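Local structure of putative sugar isomerase (Parabacteroides distasonis, 3LMZ) at residues G24-N29 / S229-K234; K37-L42 / H73-Y78; P82-S87 / V107-Y112; H134-K139 / D167-C172; D177-H182 / I216-E221. The protein is a putative sugar isomerase that probably acts on a carbohydrate substrate. All blocks are in the same frame, centred on the assembly; numbering follows the deposited sequence. Where two conformers were deposited one is given.

Contact 1 of 5, residues G24-N29 / S229-K234; sequences GYTFVN and SLEYEK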
# COMPACT_ATOMS: atom_id res chain seq x y z
N GLY A 24 12.60 13.68 -1.36
CA GLY A 24 11.91 14.86 -0.87
C GLY A 24 10.91 15.47 -1.86
O GLY A 24 9.88 16.03 -1.41
N TYR A 25 11.15 15.37 -3.16
CA TYR A 25 10.23 15.93 -4.15
C TYR A 25 8.81 15.37 -4.03
O TYR A 25 7.83 16.04 -4.40
CB TYR A 25 10.77 15.77 -5.56
CG TYR A 25 10.00 16.45 -6.63
CD1 TYR A 25 9.99 17.83 -6.71
CD2 TYR A 25 9.33 15.73 -7.61
CE1 TYR A 25 9.31 18.48 -7.75
CE2 TYR A 25 8.70 16.36 -8.66
CZ TYR A 25 8.68 17.76 -8.67
OH TYR A 25 8.09 18.51 -9.70
N THR A 26 8.70 14.14 -3.51
CA THR A 26 7.36 13.60 -3.24
C THR A 26 6.48 14.61 -2.48
O THR A 26 5.26 14.68 -2.69
CB THR A 26 7.47 12.31 -2.48
OG1 THR A 26 8.13 11.36 -3.30
CG2 THR A 26 6.10 11.76 -2.06
N PHE A 27 7.12 15.36 -1.54
CA PHE A 27 6.46 16.31 -0.66
C PHE A 27 6.80 17.75 -1.05
O PHE A 27 6.71 18.64 -0.21
CB PHE A 27 6.88 15.98 0.79
CG PHE A 27 6.29 14.72 1.30
CD1 PHE A 27 4.99 14.69 1.79
CD2 PHE A 27 6.99 13.52 1.23
CE1 PHE A 27 4.42 13.51 2.24
CE2 PHE A 27 6.40 12.34 1.67
CZ PHE A 27 5.13 12.34 2.14
N VAL A 28 6.95 18.06 -2.34
CA VAL A 28 7.24 19.43 -2.76
C VAL A 28 6.15 20.40 -2.34
O VAL A 28 6.44 21.57 -2.08
CB VAL A 28 7.48 19.52 -4.28
CG1 VAL A 28 6.20 19.14 -5.11
CG2 VAL A 28 8.02 20.91 -4.71
N ASN A 29 4.89 19.93 -2.25
CA ASN A 29 3.78 20.78 -1.89
C ASN A 29 3.45 20.82 -0.37
O ASN A 29 2.43 21.45 0.03
CB ASN A 29 2.53 20.40 -2.70
CG ASN A 29 2.67 20.73 -4.19
OD1 ASN A 29 3.19 21.79 -4.51
ND2 ASN A 29 2.27 19.84 -5.05
N SER A 229 14.45 5.16 -2.57
CA SER A 229 13.69 6.32 -2.11
C SER A 229 12.52 6.58 -3.04
O SER A 229 12.68 6.74 -4.26
CB SER A 229 14.62 7.51 -2.03
OG SER A 229 15.42 7.30 -0.87
N LEU A 230 11.31 6.50 -2.49
CA LEU A 230 10.14 6.72 -3.31
C LEU A 230 9.99 8.14 -3.74
O LEU A 230 9.99 9.06 -2.94
CB LEU A 230 8.84 6.26 -2.57
CG LEU A 230 7.52 6.57 -3.27
CD1 LEU A 230 7.37 5.81 -4.56
CD2 LEU A 230 6.30 6.35 -2.32
N GLU A 231 9.92 8.33 -5.05
CA GLU A 231 9.68 9.65 -5.64
C GLU A 231 8.36 9.58 -6.40
O GLU A 231 8.27 9.15 -7.55
CB GLU A 231 10.82 10.09 -6.55
CG GLU A 231 10.69 11.53 -6.98
CD GLU A 231 11.94 12.06 -7.65
OE1 GLU A 231 12.36 11.46 -8.69
OE2 GLU A 231 12.48 13.06 -7.15
N TYR A 232 7.31 9.96 -5.69
CA TYR A 232 5.93 9.81 -6.17
C TYR A 232 5.43 11.07 -6.85
O TYR A 232 5.32 12.12 -6.21
CB TYR A 232 4.96 9.44 -5.03
CG TYR A 232 3.64 8.99 -5.53
CD1 TYR A 232 3.54 7.78 -6.16
CD2 TYR A 232 2.51 9.72 -5.35
CE1 TYR A 232 2.29 7.34 -6.72
CE2 TYR A 232 1.25 9.28 -5.83
CZ TYR A 232 1.17 8.12 -6.55
OH TYR A 232 -0.06 7.69 -7.03
N GLU A 233 5.21 11.00 -8.18
CA GLU A 233 4.95 12.17 -9.03
C GLU A 233 3.61 12.10 -9.72
O GLU A 233 3.43 12.41 -10.88
CB GLU A 233 6.06 12.33 -10.08
CG GLU A 233 7.46 12.38 -9.45
CD GLU A 233 8.65 12.32 -10.42
OE1 GLU A 233 8.69 11.55 -11.48
OE2 GLU A 233 9.61 13.03 -10.04
N LYS A 234 2.63 11.65 -8.99
CA LYS A 234 1.25 11.62 -9.41
C LYS A 234 0.43 12.26 -8.30
O LYS A 234 0.78 12.14 -7.12
CB LYS A 234 0.83 10.17 -9.60
CG LYS A 234 -0.69 9.96 -9.80
CD LYS A 234 -1.03 8.57 -10.21
CE LYS A 234 -2.57 8.33 -10.35
NZ LYS A 234 -2.82 6.96 -10.93
O HOH W 1 13.46 14.33 -4.84
O HOH W 2 3.59 13.47 -4.56

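Contact 2 of 5, residues K37-L42 / H73-Y78; sequences KTLERL and HKVTGY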
# COMPACT_ATOMS: atom_id res chain seq x y z
N LYS A 37 5.63 13.41 9.63
CA LYS A 37 4.50 12.71 10.18
C LYS A 37 4.04 11.56 9.24
O LYS A 37 3.70 10.45 9.67
CB LYS A 37 3.37 13.70 10.48
CG LYS A 37 3.68 14.45 11.78
CD LYS A 37 2.72 15.63 12.09
CE LYS A 37 3.15 16.39 13.38
NZ LYS A 37 2.44 17.72 13.49
N THR A 38 4.06 11.84 7.92
CA THR A 38 3.69 10.85 6.98
C THR A 38 4.69 9.72 6.99
O THR A 38 4.29 8.54 7.00
CB THR A 38 3.49 11.46 5.57
OG1 THR A 38 2.62 12.59 5.65
CG2 THR A 38 3.03 10.45 4.56
N LEU A 39 5.99 10.00 6.92
CA LEU A 39 6.98 8.91 7.00
C LEU A 39 6.80 8.08 8.27
O LEU A 39 6.92 6.86 8.24
CB LEU A 39 8.44 9.44 6.94
CG LEU A 39 9.04 9.66 5.53
CD1 LEU A 39 8.26 10.63 4.70
CD2 LEU A 39 10.48 10.12 5.70
N GLU A 40 6.62 8.74 9.38
CA GLU A 40 6.46 8.09 10.68
C GLU A 40 5.30 7.06 10.61
O GLU A 40 5.42 5.93 11.03
CB GLU A 40 6.22 9.10 11.80
CG GLU A 40 6.16 8.59 13.18
CD GLU A 40 6.12 9.74 14.18
OE1 GLU A 40 5.46 10.76 13.90
OE2 GLU A 40 6.71 9.63 15.28
N ARG A 41 4.16 7.50 10.08
CA ARG A 41 2.96 6.66 9.98
C ARG A 41 3.21 5.47 8.99
O ARG A 41 2.65 4.42 9.19
CB ARG A 41 1.73 7.48 9.53
CG ARG A 41 1.19 8.44 10.56
CD ARG A 41 -0.15 9.05 10.07
NE ARG A 41 -1.22 8.04 10.07
CZ ARG A 41 -2.40 8.18 9.47
NH1 ARG A 41 -2.68 9.30 8.84
NH2 ARG A 41 -3.31 7.23 9.50
N LEU A 42 4.02 5.70 7.96
CA LEU A 42 4.40 4.65 7.02
C LEU A 42 5.53 3.75 7.44
O LEU A 42 5.89 2.83 6.74
CB LEU A 42 4.76 5.24 5.66
CG LEU A 42 3.69 5.99 4.91
CD1 LEU A 42 4.36 6.84 3.79
CD2 LEU A 42 2.68 5.02 4.37
N HIS A 73 10.66 11.95 14.95
CA HIS A 73 9.82 11.14 14.10
C HIS A 73 10.48 9.89 13.59
O HIS A 73 9.98 9.24 12.67
CB HIS A 73 9.27 12.01 12.94
CG HIS A 73 8.42 13.14 13.42
ND1 HIS A 73 7.10 13.00 13.77
CD2 HIS A 73 8.76 14.40 13.75
CE1 HIS A 73 6.65 14.15 14.24
NE2 HIS A 73 7.63 15.03 14.22
N LYS A 74 11.63 9.54 14.18
CA LYS A 74 12.37 8.33 13.84
C LYS A 74 12.79 8.32 12.38
O LYS A 74 12.90 7.26 11.79
CB LYS A 74 11.59 7.05 14.25
CG LYS A 74 11.44 7.05 15.81
CD LYS A 74 10.15 6.65 16.28
CE LYS A 74 9.05 7.69 16.09
NZ LYS A 74 7.70 7.13 16.46
N VAL A 75 13.20 9.49 11.90
CA VAL A 75 13.72 9.66 10.54
C VAL A 75 15.13 10.22 10.57
O VAL A 75 15.45 11.07 11.36
CB VAL A 75 12.81 10.64 9.72
CG1 VAL A 75 13.41 11.02 8.37
CG2 VAL A 75 11.35 10.04 9.54
N THR A 76 15.95 9.67 9.70
CA THR A 76 17.32 10.10 9.41
C THR A 76 17.35 10.76 8.02
O THR A 76 16.94 10.13 7.00
CB THR A 76 18.29 8.89 9.42
OG1 THR A 76 18.31 8.32 10.74
CG2 THR A 76 19.70 9.35 9.01
N GLY A 77 17.87 11.99 7.97
CA GLY A 77 18.17 12.62 6.72
C GLY A 77 19.48 12.05 6.20
O GLY A 77 20.54 12.35 6.74
N TYR A 78 19.41 11.24 5.14
CA TYR A 78 20.55 10.40 4.73
C TYR A 78 21.44 10.97 3.63
O TYR A 78 22.58 10.46 3.41
CB TYR A 78 20.09 8.99 4.36
CG TYR A 78 19.49 8.89 2.98
CD1 TYR A 78 18.13 9.08 2.75
CD2 TYR A 78 20.28 8.59 1.89
CE1 TYR A 78 17.59 9.00 1.43
CE2 TYR A 78 19.76 8.50 0.60
CZ TYR A 78 18.39 8.69 0.37
OH TYR A 78 17.85 8.64 -0.90

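Contact 3 of 5, residues P82-S87 / V107-Y112; sequences PIYMKS and VGVPNY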
# COMPACT_ATOMS: atom_id res chain seq x y z
N PRO A 82 17.91 15.89 -4.92
CA PRO A 82 18.79 16.49 -5.91
C PRO A 82 19.02 18.00 -5.81
O PRO A 82 18.11 18.76 -5.57
CB PRO A 82 18.09 16.19 -7.24
CG PRO A 82 17.20 14.96 -6.96
CD PRO A 82 16.86 15.03 -5.50
N ILE A 83 20.26 18.40 -6.02
CA ILE A 83 20.68 19.80 -6.10
C ILE A 83 21.23 20.04 -7.51
O ILE A 83 22.21 19.40 -7.89
CB ILE A 83 21.78 20.16 -5.05
CG1 ILE A 83 21.31 19.87 -3.61
CG2 ILE A 83 22.18 21.65 -5.24
CD1 ILE A 83 22.38 19.98 -2.54
N TYR A 84 20.60 20.91 -8.27
CA TYR A 84 21.05 21.26 -9.60
C TYR A 84 22.25 22.22 -9.42
O TYR A 84 22.19 23.13 -8.55
CB TYR A 84 19.95 21.95 -10.39
CG TYR A 84 18.91 20.99 -10.93
CD1 TYR A 84 18.06 20.28 -10.11
CD2 TYR A 84 18.83 20.74 -12.29
CE1 TYR A 84 17.13 19.36 -10.66
CE2 TYR A 84 17.90 19.85 -12.84
CZ TYR A 84 17.03 19.20 -12.02
OH TYR A 84 16.08 18.31 -12.56
N MSE A 85 23.29 22.02 -10.22
CA MSE A 85 24.53 22.79 -10.11
C MSE A 85 24.99 23.25 -11.48
O MSE A 85 25.37 22.42 -12.29
CB MSE A 85 25.61 21.96 -9.42
CG MSE A 85 25.16 21.44 -8.11
SE MSE A 85 26.45 20.27 -7.20
CE MSE A 85 25.16 19.29 -6.18
N LYS A 86 24.99 24.55 -11.73
CA LYS A 86 25.37 25.08 -13.06
C LYS A 86 26.63 25.97 -13.02
O LYS A 86 26.99 26.58 -14.02
CB LYS A 86 24.22 25.86 -13.67
CG LYS A 86 23.86 27.14 -12.92
CD LYS A 86 22.68 27.89 -13.65
CE LYS A 86 22.06 29.01 -12.80
NZ LYS A 86 21.48 28.55 -11.51
N SER A 87 27.29 26.05 -11.87
CA SER A 87 28.54 26.79 -11.76
C SER A 87 29.38 26.21 -10.65
O SER A 87 28.86 25.51 -9.75
CB SER A 87 28.19 28.24 -11.42
OG SER A 87 27.76 28.33 -10.08
N VAL A 107 23.06 14.04 -3.89
CA VAL A 107 22.35 13.76 -5.14
C VAL A 107 22.33 15.10 -5.91
O VAL A 107 21.89 16.14 -5.43
CB VAL A 107 20.96 13.17 -4.87
CG1 VAL A 107 20.31 12.76 -6.22
CG2 VAL A 107 21.05 11.95 -3.88
N GLY A 108 22.89 15.07 -7.12
CA GLY A 108 23.14 16.29 -7.90
C GLY A 108 22.77 16.19 -9.36
O GLY A 108 22.59 15.08 -9.89
N VAL A 109 22.63 17.36 -9.97
CA VAL A 109 22.52 17.45 -11.40
C VAL A 109 23.51 18.52 -11.87
O VAL A 109 23.14 19.68 -12.01
CB VAL A 109 21.08 17.74 -11.85
CG1 VAL A 109 20.93 17.66 -13.39
CG2 VAL A 109 20.12 16.76 -11.15
N PRO A 110 24.77 18.14 -12.09
CA PRO A 110 25.80 19.14 -12.54
C PRO A 110 25.83 19.23 -14.06
O PRO A 110 25.77 18.18 -14.74
CB PRO A 110 27.08 18.53 -12.03
CG PRO A 110 26.85 17.06 -12.06
CD PRO A 110 25.36 16.81 -11.93
N ASN A 111 26.03 20.43 -14.58
CA ASN A 111 26.26 20.57 -16.02
C ASN A 111 27.44 19.64 -16.40
O ASN A 111 28.41 19.45 -15.63
CB ASN A 111 26.66 22.02 -16.37
CG ASN A 111 25.53 23.02 -16.22
OD1 ASN A 111 24.49 22.72 -15.66
ND2 ASN A 111 25.74 24.24 -16.73
N TYR A 112 27.38 19.04 -17.58
CA TYR A 112 28.46 18.10 -18.00
C TYR A 112 29.85 18.69 -17.84
O TYR A 112 30.76 18.01 -17.43
CB TYR A 112 28.31 17.72 -19.50
CG TYR A 112 27.21 16.74 -19.84
CD1 TYR A 112 27.08 15.53 -19.21
CD2 TYR A 112 26.35 16.98 -20.91
CE1 TYR A 112 26.07 14.66 -19.52
CE2 TYR A 112 25.34 16.08 -21.26
CZ TYR A 112 25.20 14.92 -20.55
OH TYR A 112 24.22 13.96 -20.82

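Contact 4 of 5, residues H134-K139 / D167-C172; sequences HGPDIK and DLRNGC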
# COMPACT_ATOMS: atom_id res chain seq x y z
N HIS A 134 17.24 11.53 -15.78
CA HIS A 134 16.01 12.30 -15.96
C HIS A 134 15.07 11.87 -17.05
O HIS A 134 13.98 12.46 -17.14
CB HIS A 134 16.35 13.77 -16.16
CG HIS A 134 16.69 14.46 -14.89
ND1 HIS A 134 17.72 15.37 -14.80
CD2 HIS A 134 16.12 14.40 -13.66
CE1 HIS A 134 17.79 15.81 -13.55
NE2 HIS A 134 16.81 15.26 -12.85
N GLY A 135 15.41 10.84 -17.80
CA GLY A 135 14.53 10.29 -18.83
C GLY A 135 14.50 11.08 -20.11
O GLY A 135 15.27 12.02 -20.33
N PRO A 136 13.62 10.65 -21.00
CA PRO A 136 13.67 11.08 -22.38
C PRO A 136 13.25 12.52 -22.62
O PRO A 136 13.54 12.99 -23.72
CB PRO A 136 12.71 10.14 -23.09
CG PRO A 136 11.72 9.75 -22.04
CD PRO A 136 12.56 9.67 -20.77
N ASP A 137 12.63 13.20 -21.68
CA ASP A 137 12.23 14.63 -21.87
C ASP A 137 13.40 15.63 -21.69
O ASP A 137 13.27 16.82 -22.06
CB ASP A 137 11.12 15.03 -20.89
CG ASP A 137 9.81 14.26 -21.11
OD1 ASP A 137 9.24 14.34 -22.21
OD2 ASP A 137 9.37 13.60 -20.16
N ILE A 138 14.53 15.17 -21.11
CA ILE A 138 15.62 16.05 -20.70
C ILE A 138 16.93 15.66 -21.43
O ILE A 138 17.23 14.47 -21.57
CB ILE A 138 15.77 15.96 -19.14
CG1 ILE A 138 14.56 16.61 -18.46
CG2 ILE A 138 17.03 16.59 -18.67
CD1 ILE A 138 13.33 15.84 -18.55
N LYS A 139 17.69 16.64 -21.91
CA LYS A 139 18.84 16.34 -22.77
C LYS A 139 20.04 15.77 -22.04
O LYS A 139 20.80 14.96 -22.59
CB LYS A 139 19.28 17.59 -23.58
CG LYS A 139 18.41 17.86 -24.82
N ASP A 167 14.53 5.74 -16.31
CA ASP A 167 15.32 4.83 -17.11
C ASP A 167 14.40 4.02 -18.05
O ASP A 167 14.67 3.91 -19.23
CB ASP A 167 16.14 3.91 -16.19
CG ASP A 167 17.46 3.40 -16.83
OD1 ASP A 167 18.21 4.18 -17.46
OD2 ASP A 167 17.72 2.20 -16.58
N LEU A 168 13.31 3.47 -17.50
CA LEU A 168 12.42 2.66 -18.29
C LEU A 168 11.76 3.53 -19.36
O LEU A 168 11.57 3.10 -20.50
CB LEU A 168 11.40 1.90 -17.47
CG LEU A 168 10.58 0.78 -18.19
CD1 LEU A 168 11.37 -0.51 -18.34
CD2 LEU A 168 9.27 0.46 -17.45
N ARG A 169 11.40 4.77 -19.02
CA ARG A 169 10.78 5.69 -20.00
C ARG A 169 11.74 6.04 -21.12
O ARG A 169 11.26 6.38 -22.24
CB ARG A 169 10.28 6.95 -19.34
CG ARG A 169 9.05 6.69 -18.48
CD ARG A 169 8.61 7.97 -17.75
NE ARG A 169 8.29 9.02 -18.69
CZ ARG A 169 9.02 10.13 -18.89
NH1 ARG A 169 10.10 10.37 -18.20
NH2 ARG A 169 8.62 11.02 -19.82
N ASN A 170 13.05 5.98 -20.88
CA ASN A 170 14.01 6.15 -21.94
C ASN A 170 14.19 4.87 -22.79
O ASN A 170 15.05 4.88 -23.71
CB ASN A 170 15.38 6.62 -21.44
CG ASN A 170 16.08 7.49 -22.46
OD1 ASN A 170 15.50 8.45 -22.97
ND2 ASN A 170 17.32 7.14 -22.78
N GLY A 171 13.41 3.82 -22.54
CA GLY A 171 13.59 2.55 -23.25
C GLY A 171 14.70 1.62 -22.76
O GLY A 171 15.11 0.67 -23.47
N CYS A 172 15.13 1.82 -21.50
CA CYS A 172 16.20 1.07 -20.87
C CYS A 172 15.59 0.14 -19.87
O CYS A 172 14.50 0.42 -19.37
CB CYS A 172 17.21 1.99 -20.21
SG CYS A 172 17.96 3.19 -21.34
O HOH W 3 11.84 12.70 -18.80

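Contact 5 of 5, residues D177-H182 / I216-E221; sequences DLKKYH and IRMMRE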
# COMPACT_ATOMS: atom_id res chain seq x y z
N ASP A 177 20.42 -2.40 -16.23
CA ASP A 177 21.34 -1.27 -15.98
C ASP A 177 21.98 -1.38 -14.57
O ASP A 177 23.17 -1.14 -14.38
CB ASP A 177 20.63 0.07 -16.18
CG ASP A 177 20.43 0.39 -17.64
OD1 ASP A 177 20.94 -0.33 -18.52
OD2 ASP A 177 19.70 1.34 -17.92
N LEU A 178 21.16 -1.75 -13.58
CA LEU A 178 21.70 -1.99 -12.22
C LEU A 178 22.80 -3.07 -12.23
O LEU A 178 23.87 -2.89 -11.61
CB LEU A 178 20.57 -2.31 -11.22
CG LEU A 178 21.06 -2.69 -9.80
CD1 LEU A 178 21.80 -1.51 -9.07
CD2 LEU A 178 19.83 -3.17 -8.99
N LYS A 179 22.56 -4.17 -12.96
CA LYS A 179 23.57 -5.25 -13.08
C LYS A 179 24.87 -4.69 -13.67
O LYS A 179 25.95 -4.90 -13.12
CB LYS A 179 23.07 -6.41 -13.93
CG LYS A 179 24.04 -7.60 -14.00
CD LYS A 179 23.65 -8.61 -15.09
CE LYS A 179 22.52 -9.52 -14.65
NZ LYS A 179 22.05 -10.42 -15.75
N LYS A 180 24.77 -3.96 -14.78
CA LYS A 180 25.97 -3.39 -15.43
C LYS A 180 26.71 -2.41 -14.54
O LYS A 180 27.96 -2.44 -14.44
CB LYS A 180 25.58 -2.69 -16.74
CG LYS A 180 25.19 -3.65 -17.84
CD LYS A 180 24.92 -2.94 -19.16
CE LYS A 180 23.65 -2.10 -19.11
NZ LYS A 180 23.26 -1.59 -20.46
N TYR A 181 25.94 -1.53 -13.92
CA TYR A 181 26.47 -0.25 -13.41
C TYR A 181 26.55 -0.16 -11.90
O TYR A 181 26.86 0.90 -11.37
CB TYR A 181 25.66 0.93 -13.96
CG TYR A 181 25.52 0.96 -15.47
CD1 TYR A 181 26.61 0.64 -16.29
CD2 TYR A 181 24.36 1.37 -16.10
CE1 TYR A 181 26.53 0.68 -17.70
CE2 TYR A 181 24.26 1.38 -17.50
CZ TYR A 181 25.35 1.07 -18.29
OH TYR A 181 25.28 1.10 -19.67
N HIS A 182 26.19 -1.23 -11.20
CA HIS A 182 26.13 -1.22 -9.72
C HIS A 182 27.28 -0.60 -8.98
O HIS A 182 27.06 0.03 -7.94
CB HIS A 182 25.81 -2.63 -9.15
CG HIS A 182 26.92 -3.60 -9.26
ND1 HIS A 182 27.15 -4.36 -10.38
CD2 HIS A 182 27.91 -3.90 -8.38
CE1 HIS A 182 28.25 -5.08 -10.20
NE2 HIS A 182 28.72 -4.82 -8.99
N ILE A 216 14.31 -6.21 -6.94
CA ILE A 216 14.67 -6.68 -5.60
C ILE A 216 15.68 -7.84 -5.65
O ILE A 216 16.67 -7.83 -4.92
CB ILE A 216 13.42 -7.12 -4.87
CG1 ILE A 216 12.62 -5.88 -4.49
CG2 ILE A 216 13.74 -8.08 -3.69
CD1 ILE A 216 13.10 -5.16 -3.34
N ARG A 217 15.47 -8.80 -6.55
CA ARG A 217 16.42 -9.87 -6.68
C ARG A 217 17.78 -9.35 -7.12
O ARG A 217 18.82 -9.83 -6.65
CB ARG A 217 15.92 -10.93 -7.66
CG ARG A 217 14.80 -11.78 -7.16
CD ARG A 217 14.44 -12.88 -8.18
NE ARG A 217 13.04 -13.23 -7.98
CZ ARG A 217 12.03 -12.83 -8.76
NH1 ARG A 217 12.23 -12.13 -9.89
NH2 ARG A 217 10.81 -13.22 -8.44
N MSE A 218 17.79 -8.38 -8.03
CA MSE A 218 19.04 -7.85 -8.52
C MSE A 218 19.80 -7.06 -7.46
O MSE A 218 21.05 -7.08 -7.40
CB MSE A 218 18.84 -6.98 -9.79
CG MSE A 218 20.16 -6.57 -10.43
SE MSE A 218 21.35 -8.01 -10.91
CE MSE A 218 20.28 -8.85 -12.29
N MSE A 219 19.08 -6.37 -6.61
CA MSE A 219 19.73 -5.62 -5.53
C MSE A 219 20.42 -6.55 -4.55
O MSE A 219 21.48 -6.24 -4.03
CB MSE A 219 18.78 -4.66 -4.81
CG MSE A 219 18.31 -3.48 -5.68
SE MSE A 219 17.27 -2.15 -4.74
CE MSE A 219 15.67 -3.22 -4.61
N ARG A 220 19.78 -7.70 -4.32
CA ARG A 220 20.41 -8.75 -3.52
C ARG A 220 21.65 -9.29 -4.25
O ARG A 220 22.71 -9.44 -3.66
CB ARG A 220 19.43 -9.87 -3.23
CG ARG A 220 18.31 -9.52 -2.32
CD ARG A 220 17.27 -10.63 -2.27
NE ARG A 220 16.06 -10.17 -1.59
CZ ARG A 220 14.92 -10.80 -1.67
NH1 ARG A 220 14.86 -11.93 -2.38
NH2 ARG A 220 13.84 -10.32 -1.04
N GLU A 221 21.52 -9.53 -5.55
CA GLU A 221 22.61 -10.13 -6.33
C GLU A 221 23.85 -9.22 -6.36
O GLU A 221 25.00 -9.76 -6.29
CB GLU A 221 22.12 -10.50 -7.74
CG GLU A 221 23.21 -10.85 -8.72
CD GLU A 221 22.68 -11.17 -10.12
OE1 GLU A 221 21.54 -11.67 -10.24
OE2 GLU A 221 23.44 -10.93 -11.10

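Contact 1 of 5, residues G24-N29 / S229-K234
T26 and Y232 bring the backbones to 5.0 Å between their CA atoms, where the 3-10 turn 24-26 leans on the chain leaving strand 227-230. These are loops that follow the first and last strands of a TIM barrel, both at the C-terminal ends of their strands. T26 does the joining. Its OG1 lies beside its own backbone N (chi1 -64°), donates to L230 O at 3.0 Å and accepts the Y232 N-H at 2.9 Å in a nearly straight bond (165°). One hydroxyl thus bridges two backbone groups that flank E231, while T26 CG2 packs on Y232 CB. Y25 brings its ring to two acidic residues, E231 and E233, with the ring at about a right angle to the E233 carboxylate. Both acids also make salt bridges to K191, and E231 OE2 bonds a citrate, probably from the crystallisation liquor, which is consistent with a polar pocket. One water links Y25 N to E231 OE2; a second donates to T26 O at 2.8 Å and to Y232 O at 2.7 Å.

Contact 2 of 5, residues K37-L42 / H73-Y78
E40 uses both carboxylate oxygens on the helix-ending corner H73-K74. H73 ND1 donates to E40 OE1 at 2.8 Å, nearly straight (167°); the oxygen lies close to the imidazole plane, yet is itself met from above the carboxylate plane, the two flat groups standing 73° apart. E40 reaches this spot with CG anti to its backbone N (chi1 -174°) and the chain extended. The solvent side is polar: the exposed K74, its chain bent at chi2 and chi3, brings NZ to the anti lone pair of E40 OE2, a salt bridge of 2.9 Å, and exposed K37 adds CG against H73 CE1 at 3.9 Å. The buried part, by contrast, is apolar, with L39 CD2 3.9 Å from V75 CG2. K74, with positive phi, is the C' residue of a Schellman motif ending helix 60-72. In the TIM barrel the contact thus joins helix 32-41 to the turn entering strand 76-85; L39 also packs on M22 of strand 19-22, and V75 on L47 of strand 46-49.

Contact 3 of 5, residues P82-S87 / V107-Y112
Y84 and V109 pair as neighbours on parallel strands of a TIM barrel, joined through helix 88-101 as a beta-alpha-beta unit. The two side chains run alongside each other, and the isopropyl bump of V109 sits under the tyrosine: V109 CB is 3.9 Å from the ring centroid, 15° off its normal, a CH-pi contact. V109 CG1 lies against the CD2-CE2 side of the ring and CG2 near CE1 and CZ. Beyond it, Y84 OH bonds a citrate, probably from the crystallisation liquor. On the other sheet face the hollow is glycine: M85, a selenomethionine with its chain extended beyond CG, lays CE 4.0 Å from G108 CA, where a side chain at G108 would crowd it. M85 and I83 also pack on helix 88-101. P82, after a cis peptide bond, rests CG on V107 CG1 at 3.9 Å. Past the strands, the N111 amide lies along K86 CA and CB, and its ND2 bonds E113; an alanine here would probably leave E113 without that donor and uncover this part of K86. The ladder closes with N111 N donating to M85 O at 3.1 Å, nearly along the C=O axis.

Contact 4 of 5, residues H134-K139 / D167-C172
P136 and D137 of the loop after strand 128-132 meet R169 and N170, where helix 164-169 of the TIM barrel ends in a Schellman motif at G171. Along the loop, H134 takes no part through its ring, whose NE2 bonds a citrate, probably from the crystallisation liquor; its carbonyl O takes a water proton. G135, with positive phi, starts a type I beta turn reaching I138, and a side chain there would crowd R169 NH1. P136 follows as the main apolar wedge. Its CD lies over one face of the R169 guanidinium, 3.6 Å from NH1, while its CG sits 3.4 Å from R169 O and its CB 3.3 Å from N170 OD1. D137 then comes to the edge of the same group: OD2 accepts from R169 NH2 at 2.7 Å (153°) in a salt bridge, the planes being 28° apart. R169 NH2 and NE also donate to K198 O and G200 O, tying in a third loop. A leucine in place of R169 would probably leave the D137 carboxylate without its charged partner and those two carbonyls without their donors. A single water completes the junction, bound by H134 O, D137 N, D137 OD2 and R169 NH1, the last at 3.0 Å.

Contact 5 of 5, residues D177-H182 / I216-E221
L178 and M218, a selenomethionine, run antiparallel past one another, with L178 CD2 3.7 Å from M218 CG. The same methyl reaches M219 CG, also at 3.7 Å, that second selenomethionine lying at about a right angle to the leucine; one branch of L178 thus touches two successive residues. The leucine has CG anti to its backbone N (chi1 175°), which carries CD2 across to the other helix. These are neighbouring helices on the outside of the TIM barrel, running nearly parallel at 11° with their axes 9.9 Å apart, and strand 185-193 lies beneath: L178 packs on its V185 and M219 on its M188. Toward solvent the contact is made by K179 and M218, which cross at about a right angle. M218, bent at chi2 and chi3, folds its selenium to 3.8 Å from K179 CB. K179 was modelled in two conformers; in the one described here its ammonium and the E221 carboxylate carry opposite charges but do not pair, NZ standing 4.9 Å from E221 OE2.

From the N terminus, the loop 24-29 after the first barrel strand opens contact 1, which closes only at 229-234, so the other four contacts nest inside that loop. They follow in series without crossing: contact 2 joins helix 32-41 to the start of strand 76-85, contact 3 pairs that strand's far end with strand 105-110, contact 4 ties the loop 134-139 to the end of helix 164-169, and contact 5 packs helix 174-181 on helix 212-221. Contacts 1 and 2 touch through F27 on T38 and L39. Contacts 3 and 4 meet where V109 packs on H134, and contacts 4 and 5 where C172 meets D177. Contacts 2 and 4, centres about 30 Å apart, both reach the second subunit.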